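Local coordinates for lectin (Trichosanthes anguina, PDB 4HR6), which forms the RIP-like part of a nontoxic three-chain lectin that probably binds carbohydrate through a beta-trefoil chain, at residues B[19-22]-B[23-26]; B[75-78]-B[79-82]; B[123-126]-B[127-131]. One frame throughout, in Å; residues are numbered along the deposited sequence.

How the contacts relate
Three short-range contacts illustrate how a ribosome-inactivating-protein fold shapes a hairpin turn, an interhelical loop and a helix from neighbouring residues. They do not touch one another. Contact 1 lies across the chain's centre from the other two, its centre about 23 Å from that of contact 2 and about 22 Å from that of contact 3. Contacts 2 and 3 are closer, with nearest atoms about 8 Å apart. Helix 103-119 connects all three, since I20 and M25, R78 and I81, and I123 and V127 each pack on it. Helix 141-159 is shared by contacts 2 and 3: its E147 pairs with R78 and is touched by I123.

Contact 1 (B[19-22]-B[23-26]); sequences AIDV and EDMV
D21 and E23 meet at the head of a beta hairpin in which M25 and V26 together face D21, a G1 beta bulge. The carboxylate of D21 folds back on the turn, its OD1 accepting the backbone N-H of E23 (N to OD1 3.0 Å), which makes an Asx turn. That N-H comes from above the carboxylate plane, 41° out of it. The same OD1 is also 3.3 Å from E23 CB, and the two side chains run alongside each other. With D21 CG anti to its own N (chi1 -171°), the carboxylate swings over the loop, and OD2 is left turned to D24. There a water donates to both acids, lying 2.7 Å from D21 OD2 and 2.9 Å from D24 OD2. The two OD2 atoms of D21 and D24 themselves stay 4.1 Å apart, a like-charge approach that the shared water probably eases.

In the next shell, outside the hairpin, R2 forms a salt bridge with D21 OD1, so this oxygen is held by the turn and by a charge from the start of the chain. M25 supplies the left-handed backbone of the bulge (phi 45°) and sends its side chain the other way, onto S118 and K119 of helix 103-119. V22 likewise leaves the hairpin to pack on Y4 of strand 3-9 and on K38 of another chain. Where the bulge ends, V26 O accepts the N-H of D21 at 2.9 Å, nearly in line with its carbonyl bond, and the CA-H of I20 is directed at the same oxygen, with I20 CA 3.4 Å from V26 O.

Contact 2 (B[75-78]-B[79-82]); sequences GTTR and QTIV
T77 O receives the backbone N-H of T80 at 3.0 Å, closing a type I beta turn with R78 and Q79 at its corners. The donor stands above the carbonyl plane, 49° out of it. I81 crowds the same oxygen with carbon, its CD1 lying 3.4 Å from T77 O. A second turn overlaps the first: I81 N reaches R78 O at 3.3 Å, a weak bond though a nearly straight one. The chain thus coils once in the loop between helices 67-74 and 85-96, and G75 opens that loop with positive phi.

Just before the coil, T76 turns its side chain to the residues that close it. With OG1 trans to the backbone nitrogen (chi1 -165°), the oxygen lies beside CB and CG2 of T80 while CG2 of T76 is left for I81. T76 CG2 touches I81 CG1 at 3.8 Å, and I81 CD1 at nearly the same distance, the methyl lying across the isoleucine chain. Beyond T76, I81 continues into the protein, where L105, L108 and V109 of helix 103-119 receive it.

R78 leaves the turn by another route, its CB beside the turn and its guanidinium reaching a cluster of acids. E71 pairs with NE, and E147 and D148 with NH1, while F67 offers its ring for a cation-pi contact; together they fix the guanidinium in place. On the outer side of the turn, T77 crosses Q79 obliquely, the hydroxyl oxygen OG1 of T77 lying 4.0 Å from Q79 CB.

Contact 3 (B[123-126]-B[127-131]); sequences IEQS and VAYSF
Q125 reaches Y129 by a bend: CG is anti to the backbone N (chi1 -170°), and the chain then folds at chi2, 58°, which carries the amide nitrogen over the tyrosine ring. Q125 NE2 sits above the middle of one face, 3.8 Å from the ring plane of Y129. Amide and ring planes are steeply inclined, 65° apart, so the nitrogen end meets the face and the amide does not stack flat upon it. That nitrogen has a stronger partner elsewhere, a hydrogen bond to D147 of a neighbouring chain, which helps to fix the turn of the amide.

Beneath these side chains runs the regular i to i+4 bonding of the alpha-helix 121-132. V127 N bonds to I123 O at 3.0 Å, A128 N to E124 O at 2.9 Å and Y129 N to Q125 O at 3.2 Å. V127 packs one branch back against the preceding turn, its CG2 lying 3.4 Å from I123 O. Two serines turn their hydroxyls to earlier carbonyls of the same helix: S126 OG to F122 O, and S130 OG, as donor, to V127 O at 2.6 Å. The latter hydroxyl arrives in the carbonyl plane, on a lone pair, and V127 O also accepts F131 N, 3.3 Å away, so one O-H and one N-H share this oxygen.

The helix lies between neighbours of several kinds. I123 and V127 face helix 103-119 through A117 and M113, while E124 OE2 forms a salt bridge with R21 of a second neighbouring chain.

Contact 1 (B[19-22]-B[23-26])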
# COMPACT_ATOMS: atom_id res chain seq x y z
N ALA B 19 -9.64 -1.98 -25.42
CA ALA B 19 -9.16 -0.59 -25.44
C ALA B 19 -9.48 0.10 -24.12
O ALA B 19 -10.59 -0.00 -23.60
CB ALA B 19 -9.79 0.17 -26.61
N ILE B 20 -8.48 0.79 -23.59
CA ILE B 20 -8.54 1.37 -22.26
C ILE B 20 -8.25 2.85 -22.35
O ILE B 20 -7.26 3.24 -22.95
CB ILE B 20 -7.50 0.71 -21.32
CG1 ILE B 20 -8.05 -0.59 -20.74
CG2 ILE B 20 -7.14 1.63 -20.17
CD1 ILE B 20 -8.04 -1.74 -21.69
N ASP B 21 -9.12 3.65 -21.75
CA ASP B 21 -8.95 5.10 -21.65
C ASP B 21 -7.91 5.36 -20.56
O ASP B 21 -8.16 5.04 -19.42
CB ASP B 21 -10.29 5.71 -21.25
CG ASP B 21 -10.31 7.25 -21.32
OD1 ASP B 21 -9.24 7.89 -21.30
OD2 ASP B 21 -11.42 7.82 -21.37
N VAL B 22 -6.75 5.92 -20.90
CA VAL B 22 -5.70 6.13 -19.88
C VAL B 22 -6.05 7.24 -18.89
O VAL B 22 -5.49 7.32 -17.81
CB VAL B 22 -4.31 6.43 -20.51
CG1 VAL B 22 -3.97 5.37 -21.55
CG2 VAL B 22 -4.27 7.81 -21.14
N GLU B 23 -7.02 8.08 -19.25
CA GLU B 23 -7.41 9.18 -18.39
C GLU B 23 -8.24 8.73 -17.17
O GLU B 23 -8.08 9.30 -16.09
CB GLU B 23 -8.15 10.23 -19.21
CG GLU B 23 -7.91 11.63 -18.70
CD GLU B 23 -8.51 12.67 -19.61
OE1 GLU B 23 -9.52 13.29 -19.20
OE2 GLU B 23 -7.97 12.86 -20.72
N ASP B 24 -9.12 7.74 -17.34
CA ASP B 24 -9.96 7.20 -16.26
C ASP B 24 -9.58 5.76 -15.91
O ASP B 24 -10.12 5.17 -14.99
CB ASP B 24 -11.44 7.20 -16.68
CG ASP B 24 -12.01 8.61 -16.92
OD1 ASP B 24 -11.51 9.61 -16.36
OD2 ASP B 24 -13.00 8.72 -17.66
N MET B 25 -8.64 5.20 -16.66
CA MET B 25 -8.32 3.79 -16.58
C MET B 25 -9.57 2.90 -16.55
O MET B 25 -9.74 2.07 -15.65
CB MET B 25 -7.38 3.49 -15.41
CG MET B 25 -6.46 2.31 -15.74
SD MET B 25 -5.39 1.83 -14.38
CE MET B 25 -4.91 0.20 -14.93
N VAL B 26 -10.43 3.07 -17.55
CA VAL B 26 -11.57 2.20 -17.73
C VAL B 26 -11.50 1.58 -19.12
O VAL B 26 -10.96 2.19 -20.05
CB VAL B 26 -12.92 2.92 -17.58
CG1 VAL B 26 -13.14 3.36 -16.14
CG2 VAL B 26 -13.01 4.12 -18.54
O HOH W 1 -13.70 7.35 -20.09

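Contact 2 (B[75-78]-B[79-82])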
# COMPACT_ATOMS: atom_id res chain seq x y z
N GLY B 75 -26.80 -9.52 -13.34
CA GLY B 75 -27.79 -10.04 -12.42
C GLY B 75 -27.21 -10.52 -11.10
O GLY B 75 -27.93 -11.09 -10.29
N THR B 76 -25.91 -10.30 -10.89
CA THR B 76 -25.29 -10.64 -9.62
C THR B 76 -24.08 -9.73 -9.33
O THR B 76 -23.66 -8.97 -10.20
CB THR B 76 -24.90 -12.14 -9.60
OG1 THR B 76 -24.61 -12.53 -8.26
CG2 THR B 76 -23.70 -12.43 -10.48
N THR B 77 -23.54 -9.80 -8.12
CA THR B 77 -22.46 -8.90 -7.72
C THR B 77 -21.09 -9.56 -7.78
O THR B 77 -20.96 -10.77 -7.90
CB THR B 77 -22.69 -8.36 -6.30
OG1 THR B 77 -22.50 -9.42 -5.36
CG2 THR B 77 -24.11 -7.77 -6.15
N ARG B 78 -20.06 -8.73 -7.68
CA ARG B 78 -18.68 -9.19 -7.71
C ARG B 78 -18.37 -10.25 -6.63
O ARG B 78 -17.51 -11.12 -6.84
CB ARG B 78 -17.74 -8.00 -7.53
CG ARG B 78 -17.64 -7.09 -8.75
CD ARG B 78 -17.00 -5.75 -8.42
NE ARG B 78 -17.94 -4.89 -7.69
CZ ARG B 78 -17.60 -3.77 -7.06
NH1 ARG B 78 -16.33 -3.38 -7.05
NH2 ARG B 78 -18.52 -3.05 -6.43
N GLN B 79 -19.06 -10.18 -5.50
CA GLN B 79 -18.86 -11.12 -4.38
C GLN B 79 -19.50 -12.49 -4.60
O GLN B 79 -19.53 -13.32 -3.70
CB GLN B 79 -19.39 -10.50 -3.10
CG GLN B 79 -18.55 -9.32 -2.68
CD GLN B 79 -19.18 -8.52 -1.58
OE1 GLN B 79 -19.72 -7.45 -1.81
NE2 GLN B 79 -19.11 -9.04 -0.36
N THR B 80 -20.00 -12.71 -5.81
CA THR B 80 -20.62 -13.93 -6.23
C THR B 80 -19.88 -14.56 -7.42
O THR B 80 -20.12 -15.70 -7.77
CB THR B 80 -22.07 -13.60 -6.64
OG1 THR B 80 -22.85 -13.44 -5.45
CG2 THR B 80 -22.68 -14.67 -7.51
N ILE B 81 -18.97 -13.83 -8.04
CA ILE B 81 -18.43 -14.26 -9.30
C ILE B 81 -17.01 -14.73 -9.13
O ILE B 81 -16.16 -13.99 -8.64
CB ILE B 81 -18.46 -13.10 -10.32
CG1 ILE B 81 -19.91 -12.73 -10.62
CG2 ILE B 81 -17.74 -13.50 -11.60
CD1 ILE B 81 -20.07 -11.34 -11.17
N VAL B 82 -16.75 -15.96 -9.57
CA VAL B 82 -15.45 -16.57 -9.40
C VAL B 82 -14.45 -15.98 -10.37
O VAL B 82 -14.78 -15.71 -11.52
CB VAL B 82 -15.49 -18.13 -9.56
CG1 VAL B 82 -16.23 -18.76 -8.40
CG2 VAL B 82 -16.17 -18.55 -10.86

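Contact 3 (B[123-126]-B[127-131])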
# COMPACT_ATOMS: atom_id res chain seq x y z
N ILE B 123 -4.49 -7.22 -5.13
CA ILE B 123 -5.35 -7.90 -6.09
C ILE B 123 -4.50 -8.70 -7.06
O ILE B 123 -4.81 -9.83 -7.38
CB ILE B 123 -6.30 -6.93 -6.83
CG1 ILE B 123 -7.26 -6.30 -5.83
CG2 ILE B 123 -7.11 -7.66 -7.91
CD1 ILE B 123 -8.11 -5.18 -6.43
N GLU B 124 -3.43 -8.11 -7.54
CA GLU B 124 -2.47 -8.86 -8.33
C GLU B 124 -2.06 -10.18 -7.64
O GLU B 124 -2.07 -11.24 -8.28
CB GLU B 124 -1.23 -8.00 -8.55
CG GLU B 124 -0.18 -8.65 -9.43
CD GLU B 124 1.16 -7.96 -9.33
OE1 GLU B 124 2.08 -8.31 -10.11
OE2 GLU B 124 1.29 -7.03 -8.50
N GLN B 125 -1.72 -10.10 -6.36
CA GLN B 125 -1.25 -11.26 -5.61
C GLN B 125 -2.37 -12.28 -5.41
O GLN B 125 -2.14 -13.46 -5.54
CB GLN B 125 -0.63 -10.87 -4.26
CG GLN B 125 0.09 -12.03 -3.55
CD GLN B 125 1.20 -12.64 -4.38
OE1 GLN B 125 2.13 -11.96 -4.77
NE2 GLN B 125 1.09 -13.93 -4.68
N SER B 126 -3.58 -11.82 -5.12
CA SER B 126 -4.70 -12.74 -5.04
C SER B 126 -4.88 -13.50 -6.35
O SER B 126 -5.05 -14.73 -6.34
CB SER B 126 -5.98 -12.01 -4.67
OG SER B 126 -5.81 -11.32 -3.46
N VAL B 127 -4.81 -12.79 -7.47
CA VAL B 127 -4.98 -13.45 -8.76
C VAL B 127 -3.83 -14.42 -9.06
O VAL B 127 -4.08 -15.53 -9.53
CB VAL B 127 -5.19 -12.44 -9.90
CG1 VAL B 127 -5.21 -13.14 -11.26
CG2 VAL B 127 -6.48 -11.66 -9.69
N ALA B 128 -2.59 -14.01 -8.78
CA ALA B 128 -1.43 -14.87 -9.01
C ALA B 128 -1.58 -16.23 -8.31
O ALA B 128 -1.28 -17.25 -8.90
CB ALA B 128 -0.15 -14.19 -8.56
N TYR B 129 -2.07 -16.24 -7.08
CA TYR B 129 -2.33 -17.49 -6.38
C TYR B 129 -3.28 -18.42 -7.14
O TYR B 129 -3.11 -19.65 -7.04
CB TYR B 129 -2.93 -17.24 -5.00
CG TYR B 129 -1.93 -16.89 -3.91
CD1 TYR B 129 -0.73 -17.59 -3.75
CD2 TYR B 129 -2.23 -15.87 -3.00
CE1 TYR B 129 0.16 -17.26 -2.73
CE2 TYR B 129 -1.35 -15.55 -1.98
CZ TYR B 129 -0.16 -16.24 -1.85
OH TYR B 129 0.69 -15.88 -0.82
N SER B 130 -4.27 -17.85 -7.83
CA SER B 130 -5.28 -18.64 -8.55
C SER B 130 -4.61 -19.33 -9.72
O SER B 130 -5.02 -20.41 -10.09
CB SER B 130 -6.47 -17.78 -9.05
OG SER B 130 -6.13 -17.03 -10.23
N PHE B 131 -3.61 -18.68 -10.32
CA PHE B 131 -2.80 -19.30 -11.36
C PHE B 131 -1.91 -20.42 -10.79
O PHE B 131 -1.74 -21.44 -11.45
CB PHE B 131 -1.89 -18.28 -12.05
CG PHE B 131 -2.55 -17.50 -13.16
CD1 PHE B 131 -2.31 -17.83 -14.49
CD2 PHE B 131 -3.41 -16.44 -12.89
CE1 PHE B 131 -2.90 -17.10 -15.52
CE2 PHE B 131 -4.00 -15.73 -13.92
CZ PHE B 131 -3.75 -16.06 -15.23